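Local coordinates for protein alkaline phosphatase D (Bacillus subtilis, PDB 2YEQ) that hydrolyses phosphate esters, releasing an alcohol and phosphate, with an active site that contains iron and calcium, at residues V205-D210 with M259-H264; L276-Y281 with Q330-A335; T304-E309 with P356-R361; V374-G379 with G402-G407. All blocks are in the same frame, centred on the assembly; numbering follows the deposited sequence.

Contact 1. Residues V205-D210 with M259-H264; sequences VVTWDD and MQLYRH. With CA (calcium ion), chain B; CA (calcium ion), chain C; PE5 (3,6,9,12,15,18,21,24-octaoxahexacosan-1-ol), chain V.
Val205 opens the contact by laying CG1 over one face of the Arg263 guanidinium, 3.6 Å from NH2. That methyl lies anti to the backbone N of the valine (chi1 -179°), the position from which it meets the flat group. The next residue supplies the main polar link: Val206 O takes hydrogen bonds from both terminal nitrogens of Arg263, from NH2 at 2.8 Å and from NH1 at 2.9 Å. The oxygen lies in the guanidinium plane, so the arginine grips it end-on, like a fork closing on one atom. NH1 also donates to Leu261 O at 2.8 Å, and NH2 has a salt bridge with Asp17. Thr207 OG1 comes within 3.7 Å of Leu261 CD2, while its hydrogen bond goes to Leu276 O. At Trp208 the contact becomes apolar. Leu261 CD2 sits over the indole, a CH-pi contact 3.5 Å from the centroid of the five-membered ring and only 16° off its normal. Met259 SD arrives at the rim instead, 3.6 Å from Trp208 CH2, as an edge-on Met-aromatic contact. The indole is thus met on a face and at an edge, and its NE1 is hydrogen-bonded to Asp277 OD1. Beyond it, Asp209 OD2 and Asp210 OD1 bind one calcium ion together with Asp151 and Asp380, and Asp210 OD2 reaches the second with Asn215 and Asn216. The chemistry therefore changes along one short segment: a buried carbonyl paired with a probably charged guanidinium, then an indole packed by Leu261 and Met259, next in sequence to the calcium-binding carboxylates.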
# COMPACT_ATOMS: atom_id res chain seq x y z
N VAL A 205 5.68 5.45 -3.88
CA VAL A 205 5.77 4.22 -4.65
C VAL A 205 4.55 3.40 -4.25
O VAL A 205 4.46 2.89 -3.13
CB VAL A 205 7.08 3.47 -4.39
CG1 VAL A 205 7.19 2.17 -5.25
CG2 VAL A 205 8.25 4.39 -4.74
N VAL A 206 3.57 3.31 -5.15
CA VAL A 206 2.32 2.65 -4.81
C VAL A 206 2.22 1.26 -5.46
O VAL A 206 2.74 1.04 -6.56
CB VAL A 206 1.09 3.53 -5.24
CG1 VAL A 206 1.13 4.90 -4.51
CG2 VAL A 206 1.09 3.74 -6.77
N THR A 207 1.54 0.35 -4.76
CA THR A 207 1.09 -0.90 -5.35
C THR A 207 -0.24 -1.22 -4.73
O THR A 207 -0.54 -0.75 -3.63
CB THR A 207 2.11 -2.04 -5.16
OG1 THR A 207 1.65 -3.19 -5.87
CG2 THR A 207 2.36 -2.36 -3.63
N TRP A 208 -1.09 -1.96 -5.45
CA TRP A 208 -2.49 -2.12 -5.02
C TRP A 208 -2.65 -3.45 -4.31
O TRP A 208 -1.79 -4.30 -4.40
CB TRP A 208 -3.44 -2.06 -6.23
CG TRP A 208 -3.07 -2.90 -7.39
CD1 TRP A 208 -2.57 -4.17 -7.37
CD2 TRP A 208 -3.17 -2.53 -8.77
NE1 TRP A 208 -2.35 -4.61 -8.66
CE2 TRP A 208 -2.72 -3.62 -9.54
CE3 TRP A 208 -3.63 -1.38 -9.43
CZ2 TRP A 208 -2.68 -3.59 -10.93
CZ3 TRP A 208 -3.58 -1.35 -10.81
CH2 TRP A 208 -3.12 -2.46 -11.55
N ASP A 209 -3.77 -3.62 -3.63
CA ASP A 209 -4.21 -4.93 -3.16
C ASP A 209 -5.60 -5.18 -3.77
O ASP A 209 -5.81 -4.86 -4.95
CB ASP A 209 -4.20 -5.06 -1.63
CG ASP A 209 -4.36 -6.52 -1.16
OD1 ASP A 209 -3.82 -7.44 -1.84
OD2 ASP A 209 -5.08 -6.74 -0.12
N ASP A 210 -6.55 -5.71 -3.00
CA ASP A 210 -7.83 -6.15 -3.61
C ASP A 210 -8.85 -5.05 -3.78
O ASP A 210 -9.54 -5.01 -4.80
CB ASP A 210 -8.49 -7.34 -2.87
CG ASP A 210 -8.57 -7.16 -1.38
OD1 ASP A 210 -7.78 -6.36 -0.80
OD2 ASP A 210 -9.43 -7.83 -0.75
N MET A 259 -2.07 -4.57 -16.62
CA MET A 259 -1.32 -3.37 -16.23
C MET A 259 -0.02 -3.73 -15.50
O MET A 259 -0.05 -4.46 -14.50
CB MET A 259 -2.21 -2.50 -15.36
CG MET A 259 -1.58 -1.19 -14.91
SD MET A 259 -2.79 -0.05 -14.21
CE MET A 259 -1.68 1.02 -13.24
N GLN A 260 1.10 -3.22 -16.00
CA GLN A 260 2.40 -3.53 -15.40
C GLN A 260 2.59 -2.66 -14.15
O GLN A 260 2.85 -1.47 -14.27
CB GLN A 260 3.53 -3.28 -16.40
CG GLN A 260 4.92 -3.64 -15.88
CD GLN A 260 5.00 -5.12 -15.50
OE1 GLN A 260 4.62 -5.98 -16.29
NE2 GLN A 260 5.46 -5.41 -14.31
N LEU A 261 2.44 -3.25 -12.98
CA LEU A 261 2.64 -2.53 -11.74
C LEU A 261 3.88 -3.04 -10.97
O LEU A 261 4.59 -2.25 -10.36
CB LEU A 261 1.42 -2.58 -10.86
CG LEU A 261 1.34 -1.54 -9.73
CD1 LEU A 261 1.42 -0.08 -10.27
CD2 LEU A 261 0.08 -1.73 -8.94
N TYR A 262 4.15 -4.34 -10.98
CA TYR A 262 5.36 -4.79 -10.29
C TYR A 262 6.61 -4.17 -10.91
O TYR A 262 6.69 -3.99 -12.12
CB TYR A 262 5.44 -6.31 -10.12
CG TYR A 262 5.74 -7.14 -11.34
CD1 TYR A 262 7.05 -7.32 -11.78
CD2 TYR A 262 4.72 -7.83 -11.99
CE1 TYR A 262 7.33 -8.14 -12.87
CE2 TYR A 262 4.99 -8.65 -13.07
CZ TYR A 262 6.28 -8.81 -13.51
OH TYR A 262 6.50 -9.63 -14.57
N ARG A 263 7.54 -3.77 -10.06
CA ARG A 263 8.70 -3.04 -10.51
C ARG A 263 9.79 -3.01 -9.44
O ARG A 263 9.56 -3.35 -8.28
CB ARG A 263 8.34 -1.62 -10.93
CG ARG A 263 7.62 -0.80 -9.86
CD ARG A 263 6.76 0.29 -10.51
NE ARG A 263 6.21 1.30 -9.59
CZ ARG A 263 5.23 1.14 -8.72
NH1 ARG A 263 4.58 -0.03 -8.58
NH2 ARG A 263 4.84 2.16 -8.00
N HIS A 264 10.98 -2.64 -9.86
CA HIS A 264 12.15 -2.69 -9.00
C HIS A 264 12.99 -1.42 -9.08
O HIS A 264 13.10 -0.79 -10.12
CB HIS A 264 12.99 -3.92 -9.37
CG HIS A 264 14.37 -3.90 -8.79
ND1 HIS A 264 15.44 -3.29 -9.42
CD2 HIS A 264 14.86 -4.40 -7.63
CE1 HIS A 264 16.52 -3.41 -8.68
NE2 HIS A 264 16.20 -4.08 -7.58
CA CA B . -6.71 -5.89 1.26
CA CA C . -9.96 -8.43 1.39
C50 PE5 V . 8.85 -7.12 -17.22
O1 PE5 V . 8.56 -6.01 -16.37
C1 PE5 V . 9.65 -5.64 -15.51
C2 PE5 V . 9.19 -4.57 -14.51
O2 PE5 V . 9.39 -3.26 -15.06
C3 PE5 V . 8.52 -2.23 -14.57
C4 PE5 V . 8.34 -1.13 -15.61
O HOH W 1 -4.76 -4.29 1.71
O HOH W 2 -10.62 -8.95 3.45
O HOH W 3 -7.81 -9.34 1.73

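Contact 2. Residues L276-Y281 with Q330-A335; sequences LDTRQY and QQIFFA
Thr278 and Gln331 carry the polar part of this contact, in which one side-chain amide uses both its ends. Gln331 OE1 accepts from Thr278 OG1 at 2.7 Å, the hydroxyl standing above the carbonyl plane of the amide, and receives a weak bond from Thr278 N. Gln331 NE2 donates to Leu276 O at 2.9 Å, almost straight at 177°. A bend at chi2 (72°) turns the amide of Gln331 across the neighbouring loop. Within the loops, Asp277 OD1 accepts from Arg279 N, which makes an Asx turn, and from Gln280 N, which makes an Asx motif. Gln330 folds back on its own chain: OE1 takes Ile332 N, and NE2 gives to Ile332 O at 2.8 Å. Carbon packing is lighter, with Leu276 CD1 resting 3.8 Å from Gln330 CB. Separately, the Ile332 CG2 methyl lies obliquely near the guanidinium of Arg279, 4.1 Å from NH2. The arginine's polar end is engaged by Asp209 and Asp350, near a bound calcium ion and a phosphate. Both segments follow parallel neighbouring strands, 271-275 and 325-329, an arrangement typical of the calcineurin-like metallophosphatase fold, whose active-site loops leave the C-terminal ends of such strands.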
# COMPACT_ATOMS: atom_id res chain seq x y z
N LEU A 276 5.93 -5.75 -5.42
CA LEU A 276 5.24 -6.89 -5.97
C LEU A 276 3.76 -6.58 -6.24
O LEU A 276 3.18 -5.56 -5.74
CB LEU A 276 5.32 -8.07 -5.00
CG LEU A 276 6.72 -8.47 -4.50
CD1 LEU A 276 6.64 -9.74 -3.63
CD2 LEU A 276 7.71 -8.62 -5.64
N ASP A 277 3.17 -7.48 -7.02
CA ASP A 277 1.73 -7.49 -7.32
C ASP A 277 1.23 -8.91 -7.11
O ASP A 277 1.44 -9.78 -7.95
CB ASP A 277 1.55 -6.99 -8.76
CG ASP A 277 0.07 -6.92 -9.20
OD1 ASP A 277 -0.84 -7.35 -8.46
OD2 ASP A 277 -0.13 -6.39 -10.32
N THR A 278 0.59 -9.14 -5.97
CA THR A 278 0.13 -10.45 -5.58
C THR A 278 -1.36 -10.66 -5.85
O THR A 278 -1.93 -11.64 -5.38
CB THR A 278 0.44 -10.74 -4.09
OG1 THR A 278 -0.24 -9.78 -3.24
CG2 THR A 278 1.99 -10.70 -3.82
N ARG A 279 -1.99 -9.72 -6.57
CA ARG A 279 -3.39 -9.84 -6.98
C ARG A 279 -3.58 -10.19 -8.44
O ARG A 279 -4.45 -11.01 -8.75
CB ARG A 279 -4.18 -8.54 -6.75
CG ARG A 279 -4.54 -8.31 -5.32
CD ARG A 279 -5.53 -9.27 -4.77
NE ARG A 279 -5.56 -9.14 -3.32
CZ ARG A 279 -6.10 -10.00 -2.47
NH1 ARG A 279 -6.77 -11.10 -2.88
NH2 ARG A 279 -5.99 -9.77 -1.17
N GLN A 280 -2.87 -9.50 -9.32
CA GLN A 280 -3.22 -9.49 -10.75
C GLN A 280 -3.04 -10.87 -11.45
O GLN A 280 -3.68 -11.14 -12.51
CB GLN A 280 -2.40 -8.44 -11.47
CG GLN A 280 -2.81 -8.21 -12.93
CD GLN A 280 -2.08 -7.07 -13.58
OE1 GLN A 280 -1.32 -6.30 -12.93
NE2 GLN A 280 -2.30 -6.92 -14.86
N TYR A 281 -2.15 -11.69 -10.91
CA TYR A 281 -1.74 -12.95 -11.52
C TYR A 281 -2.00 -14.16 -10.65
O TYR A 281 -1.78 -15.29 -11.09
CB TYR A 281 -0.27 -12.91 -11.88
CG TYR A 281 0.20 -11.61 -12.47
CD1 TYR A 281 -0.08 -11.27 -13.79
CD2 TYR A 281 0.91 -10.70 -11.69
CE1 TYR A 281 0.35 -10.06 -14.32
CE2 TYR A 281 1.34 -9.51 -12.20
CZ TYR A 281 1.06 -9.17 -13.51
OH TYR A 281 1.53 -7.95 -13.99
N GLN A 330 5.07 -5.45 -0.48
CA GLN A 330 3.96 -6.24 -0.99
C GLN A 330 2.76 -6.17 -0.08
O GLN A 330 2.73 -5.35 0.85
CB GLN A 330 4.43 -7.68 -1.28
CG GLN A 330 4.96 -8.44 -0.07
CD GLN A 330 3.88 -9.17 0.66
OE1 GLN A 330 3.09 -9.92 0.05
NE2 GLN A 330 3.78 -8.93 1.95
N GLN A 331 1.74 -7.01 -0.34
CA GLN A 331 0.40 -6.76 0.16
C GLN A 331 -0.02 -7.49 1.39
O GLN A 331 -0.74 -6.93 2.24
CB GLN A 331 -0.62 -7.12 -0.95
CG GLN A 331 -0.57 -6.25 -2.19
CD GLN A 331 0.63 -6.47 -3.08
OE1 GLN A 331 1.24 -7.54 -3.11
NE2 GLN A 331 0.95 -5.43 -3.88
N ILE A 332 0.35 -8.77 1.48
CA ILE A 332 -0.33 -9.69 2.37
C ILE A 332 0.63 -10.44 3.34
O ILE A 332 1.83 -10.52 3.12
CB ILE A 332 -1.16 -10.72 1.54
CG1 ILE A 332 -0.32 -11.30 0.41
CG2 ILE A 332 -2.48 -10.08 0.99
CD1 ILE A 332 -0.87 -12.62 -0.17
N PHE A 333 0.05 -10.96 4.40
CA PHE A 333 0.81 -11.58 5.48
C PHE A 333 1.71 -12.72 4.98
O PHE A 333 1.23 -13.72 4.44
CB PHE A 333 -0.15 -12.05 6.55
CG PHE A 333 0.43 -12.09 7.95
CD1 PHE A 333 1.32 -13.09 8.32
CD2 PHE A 333 0.03 -11.18 8.90
CE1 PHE A 333 1.83 -13.14 9.64
CE2 PHE A 333 0.52 -11.24 10.21
CZ PHE A 333 1.43 -12.22 10.56
N PHE A 334 3.03 -12.56 5.17
CA PHE A 334 4.02 -13.47 4.62
C PHE A 334 4.43 -14.60 5.59
O PHE A 334 4.64 -15.75 5.17
CB PHE A 334 5.26 -12.69 4.21
CG PHE A 334 6.31 -13.50 3.53
CD1 PHE A 334 6.24 -13.75 2.17
CD2 PHE A 334 7.40 -14.00 4.24
CE1 PHE A 334 7.22 -14.51 1.53
CE2 PHE A 334 8.38 -14.76 3.61
CZ PHE A 334 8.30 -15.01 2.27
N ALA A 335 4.59 -14.26 6.87
CA ALA A 335 5.04 -15.24 7.85
C ALA A 335 3.95 -16.27 8.13
O ALA A 335 2.78 -16.06 7.79
CB ALA A 335 5.48 -14.56 9.15

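Contact 3. Residues T304-E309 with P356-R361. With PE5 (3,6,9,12,15,18,21,24-octaoxahexacosan-1-ol), chain E.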
# COMPACT_ATOMS: atom_id res chain seq x y z
N THR A 304 0.14 -20.52 -7.73
CA THR A 304 1.01 -19.35 -7.76
C THR A 304 0.30 -18.13 -7.15
O THR A 304 -0.94 -18.05 -7.17
CB THR A 304 1.44 -19.03 -9.20
OG1 THR A 304 2.50 -18.07 -9.17
CG2 THR A 304 0.24 -18.52 -10.09
N LEU A 305 1.09 -17.23 -6.56
CA LEU A 305 0.62 -15.88 -6.17
C LEU A 305 1.13 -14.89 -7.19
O LEU A 305 0.40 -13.99 -7.60
CB LEU A 305 1.15 -15.43 -4.81
CG LEU A 305 0.32 -15.51 -3.55
CD1 LEU A 305 1.20 -14.99 -2.39
CD2 LEU A 305 -1.00 -14.74 -3.61
N LEU A 306 2.39 -15.05 -7.59
CA LEU A 306 3.07 -14.03 -8.36
C LEU A 306 2.90 -14.23 -9.84
O LEU A 306 3.07 -13.27 -10.62
CB LEU A 306 4.58 -14.07 -8.08
CG LEU A 306 5.06 -13.82 -6.66
CD1 LEU A 306 6.60 -13.97 -6.60
CD2 LEU A 306 4.58 -12.43 -6.16
N GLY A 307 2.63 -15.48 -10.24
CA GLY A 307 2.74 -15.85 -11.64
C GLY A 307 4.18 -16.12 -11.99
O GLY A 307 5.10 -15.61 -11.32
N LYS A 308 4.38 -16.89 -13.05
CA LYS A 308 5.70 -17.41 -13.40
C LYS A 308 6.70 -16.32 -13.73
O LYS A 308 7.84 -16.39 -13.29
CB LYS A 308 5.62 -18.40 -14.57
CG LYS A 308 6.99 -18.89 -15.11
CD LYS A 308 7.17 -20.40 -14.96
CE LYS A 308 7.43 -20.80 -13.50
NZ LYS A 308 8.77 -21.46 -13.31
N GLU A 309 6.28 -15.33 -14.51
CA GLU A 309 7.18 -14.27 -14.96
C GLU A 309 7.65 -13.40 -13.79
O GLU A 309 8.83 -13.09 -13.70
CB GLU A 309 6.49 -13.35 -15.97
CG GLU A 309 7.11 -13.34 -17.34
CD GLU A 309 6.18 -13.96 -18.37
OE1 GLU A 309 5.81 -15.15 -18.19
OE2 GLU A 309 5.82 -13.27 -19.35
N PRO A 356 1.27 -21.90 0.16
CA PRO A 356 2.53 -22.37 0.80
C PRO A 356 3.61 -22.83 -0.15
O PRO A 356 4.79 -22.64 0.14
CB PRO A 356 2.06 -23.51 1.70
CG PRO A 356 0.81 -24.03 1.01
CD PRO A 356 0.15 -22.80 0.46
N ALA A 357 3.25 -23.40 -1.30
CA ALA A 357 4.27 -23.82 -2.26
C ALA A 357 4.95 -22.65 -2.91
O ALA A 357 6.16 -22.65 -3.15
CB ALA A 357 3.68 -24.75 -3.34
N GLN A 358 4.16 -21.64 -3.26
CA GLN A 358 4.73 -20.40 -3.77
C GLN A 358 5.71 -19.84 -2.73
O GLN A 358 6.80 -19.40 -3.09
CB GLN A 358 3.61 -19.39 -4.04
CG GLN A 358 4.07 -17.98 -4.29
CD GLN A 358 4.71 -17.79 -5.63
OE1 GLN A 358 4.07 -17.35 -6.58
NE2 GLN A 358 6.00 -18.09 -5.73
N ARG A 359 5.32 -19.83 -1.47
CA ARG A 359 6.21 -19.28 -0.44
C ARG A 359 7.50 -20.11 -0.33
O ARG A 359 8.60 -19.54 -0.24
CB ARG A 359 5.51 -19.20 0.91
CG ARG A 359 6.34 -18.37 1.90
CD ARG A 359 5.59 -18.09 3.13
NE ARG A 359 5.07 -19.30 3.71
CZ ARG A 359 4.09 -19.36 4.59
NH1 ARG A 359 3.52 -18.26 5.04
NH2 ARG A 359 3.68 -20.54 5.05
N GLU A 360 7.36 -21.43 -0.40
CA GLU A 360 8.52 -22.34 -0.40
C GLU A 360 9.50 -22.04 -1.51
O GLU A 360 10.72 -22.07 -1.28
CB GLU A 360 8.06 -23.78 -0.52
CG GLU A 360 7.58 -24.39 0.76
CD GLU A 360 7.35 -25.90 0.62
OE1 GLU A 360 8.34 -26.62 0.30
OE2 GLU A 360 6.20 -26.36 0.82
N ARG A 361 9.00 -21.73 -2.71
CA ARG A 361 9.89 -21.43 -3.82
C ARG A 361 10.70 -20.15 -3.54
O ARG A 361 11.90 -20.10 -3.83
CB ARG A 361 9.14 -21.30 -5.15
CG ARG A 361 8.55 -22.64 -5.67
CD ARG A 361 8.02 -22.50 -7.10
NE ARG A 361 6.73 -21.79 -7.20
CZ ARG A 361 5.53 -22.30 -6.91
NH1 ARG A 361 5.39 -23.52 -6.39
NH2 ARG A 361 4.44 -21.55 -7.10
C48 PE5 E . 4.46 -23.94 7.25
C50 PE5 E . 3.47 -24.01 6.08
O1 PE5 E . 2.51 -22.94 6.15
C1 PE5 E . 1.16 -23.31 6.49
C2 PE5 E . 0.25 -23.42 5.26
O2 PE5 E . 0.02 -24.78 4.81
O HOH W 4 4.80 -19.49 -9.11
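Gln358 OE1 is the polar atom on which the contact turns: two consecutive backbone amides, Leu305 N and Leu306 N, each donate to it at 3.0 Å. They approach differently. Leu305 N lies in the carbonyl plane of the amide, on a lone pair, whereas Leu306 N is tilted 29° out of that plane but has the straighter bond, 168° at its hydrogen. Thr304 OG1 stands 3.1 Å from the same Gln358 OE1, the two side chains lying side by side and pointing the same way. The glutamine gets there with CG anti to the backbone N (chi1 167°) and a bend at chi2, which swings the amide from the helix surface into the turn. Its NE2 is hydrogen-bonded to Glu311 OE2 of helix 308-320. Thr304 OG1 also accepts from Gly307 N at 2.8 Å, an ST motif that closes the turn immediately ahead of that helix, with Gly307 at the N-cap position. The contact thereby joins the turn leading into helix 308-320 to the first turns of helix 356-368. Carbon packing is modest: Leu305 CB touches Gln358 CG at 3.9 Å. Leu306 crosses the glutamine at about a right angle, its CB and CG lying beside the amide oxygen, with CB 3.6 Å from Gln358 OE1. Arg361 meets Thr304 CA with the edge of its guanidinium, and one water bridges Arg361 NH2 and Thr304 OG1. The same arginine forms a salt bridge with Glu311 and donates hydrogen bonds from NH1 to Pro301 O and from NH2 to Arg303 O.

Contact 4. Residues V374-G379 with G402-G407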
# COMPACT_ATOMS: atom_id res chain seq x y z
N VAL A 374 16.79 -9.82 4.13
CA VAL A 374 15.51 -9.73 3.43
C VAL A 374 14.48 -9.16 4.37
O VAL A 374 14.23 -9.69 5.45
CB VAL A 374 15.00 -11.13 2.95
CG1 VAL A 374 13.58 -11.00 2.30
CG2 VAL A 374 16.01 -11.75 1.98
N VAL A 375 13.87 -8.06 3.96
CA VAL A 375 12.81 -7.48 4.75
C VAL A 375 11.53 -7.46 3.92
O VAL A 375 11.56 -7.09 2.76
CB VAL A 375 13.18 -6.04 5.19
CG1 VAL A 375 11.98 -5.36 5.83
CG2 VAL A 375 14.43 -6.08 6.15
N VAL A 376 10.44 -7.84 4.55
CA VAL A 376 9.12 -7.88 3.90
C VAL A 376 8.24 -6.86 4.57
O VAL A 376 8.11 -6.87 5.78
CB VAL A 376 8.48 -9.29 4.01
CG1 VAL A 376 7.11 -9.33 3.29
CG2 VAL A 376 9.43 -10.34 3.40
N LEU A 377 7.65 -5.98 3.76
CA LEU A 377 6.65 -5.02 4.18
C LEU A 377 5.27 -5.46 3.69
O LEU A 377 5.13 -5.87 2.53
CB LEU A 377 6.97 -3.64 3.57
CG LEU A 377 8.42 -3.16 3.53
CD1 LEU A 377 8.49 -1.79 2.85
CD2 LEU A 377 9.02 -3.14 4.93
N THR A 378 4.28 -5.31 4.54
CA THR A 378 2.96 -5.89 4.37
C THR A 378 1.85 -4.97 4.88
O THR A 378 2.07 -4.21 5.81
CB THR A 378 2.88 -7.18 5.21
OG1 THR A 378 3.94 -8.04 4.81
CG2 THR A 378 1.55 -7.85 5.08
N GLY A 379 0.66 -5.06 4.29
CA GLY A 379 -0.52 -4.42 4.84
C GLY A 379 -1.63 -5.44 5.03
O GLY A 379 -1.42 -6.48 5.64
N GLY A 402 15.67 -12.97 7.69
CA GLY A 402 15.14 -11.61 7.63
C GLY A 402 14.05 -11.35 8.60
O GLY A 402 13.91 -12.04 9.60
N ALA A 403 13.23 -10.35 8.28
CA ALA A 403 12.13 -9.93 9.13
C ALA A 403 10.95 -9.45 8.29
O ALA A 403 11.14 -9.00 7.16
CB ALA A 403 12.57 -8.79 10.06
N GLU A 404 9.76 -9.53 8.86
CA GLU A 404 8.54 -8.98 8.27
C GLU A 404 7.95 -7.92 9.17
O GLU A 404 7.75 -8.15 10.35
CB GLU A 404 7.47 -10.07 8.04
CG GLU A 404 6.21 -9.51 7.36
CD GLU A 404 5.09 -10.52 7.06
OE1 GLU A 404 4.98 -11.58 7.75
OE2 GLU A 404 4.26 -10.19 6.17
N PHE A 405 7.66 -6.75 8.60
CA PHE A 405 6.91 -5.70 9.27
C PHE A 405 5.56 -5.54 8.61
O PHE A 405 5.48 -5.08 7.46
CB PHE A 405 7.71 -4.39 9.18
CG PHE A 405 9.09 -4.52 9.78
CD1 PHE A 405 9.22 -4.72 11.14
CD2 PHE A 405 10.20 -4.53 9.00
CE1 PHE A 405 10.49 -4.89 11.72
CE2 PHE A 405 11.51 -4.71 9.58
CZ PHE A 405 11.62 -4.89 10.95
N VAL A 406 4.52 -5.92 9.33
CA VAL A 406 3.16 -5.82 8.88
C VAL A 406 2.59 -4.54 9.46
O VAL A 406 2.48 -4.37 10.66
CB VAL A 406 2.30 -7.00 9.38
CG1 VAL A 406 0.84 -6.89 8.88
CG2 VAL A 406 2.95 -8.36 8.96
N GLY A 407 2.24 -3.61 8.60
CA GLY A 407 1.65 -2.38 9.08
C GLY A 407 0.17 -2.42 9.30
O GLY A 407 -0.58 -3.01 8.52
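Two neighbouring parallel strands in the interior of a mixed beta-sheet, 374-378 and 400-406, make up this contact, their axes 4.7 Å apart and inclined by 13°. Five backbone hydrogen bonds join them: Val374 O, Val376 O and Thr378 O accept from Ala403 N, Phe405 N and Gly407 N, while Val376 N and Thr378 N donate to Ala403 O and Phe405 O. At one end Gly402 CA comes to 3.0 Å from Val374 O, a CA-H...O contact. One face carries Val375, Leu377 and Phe405; Val375 CG1 meets the ring edge at CD2 of Phe405, 3.7 Å away, and this layer packs on strands 117-122 and 451-459 of the other large sheet, as in the two-sheet core of calcineurin-like phosphatases. On the opposite face Glu404 OE2 receives Thr378 OG1 on its anti lone pair, at 2.6 Å. Glu404 reaches it fully extended, CG anti to the backbone N (chi1 -177°), and its two oxygens also accept from the backbone amides of Phe334 and Ala335, which satisfies this buried acid. Alongside, Val406 CG2 packs 3.9 Å from Thr378 CB.

From the N terminus, contact 1 closes first, bringing the end of strand 203-206 in one large sheet to the start of strand 263-267 in the other after an excursion that includes helix 228-245. Contact 2 then opens and crosses contact 3: 304-309 lies between the two segments of contact 2, and 356-361 follows both. Contact 4 closes last, across a short excursion holding strand 384-390. Asp209 with Arg279, beside a calcium ion, and Thr207 with Leu276 further off connect contacts 1 and 2. Phe334 with Arg359 joins contact 2 to contact 3, while Phe334 and Ala335 with Glu404 join it to contact 4. Contact 2 is thus the hub, touching all three others.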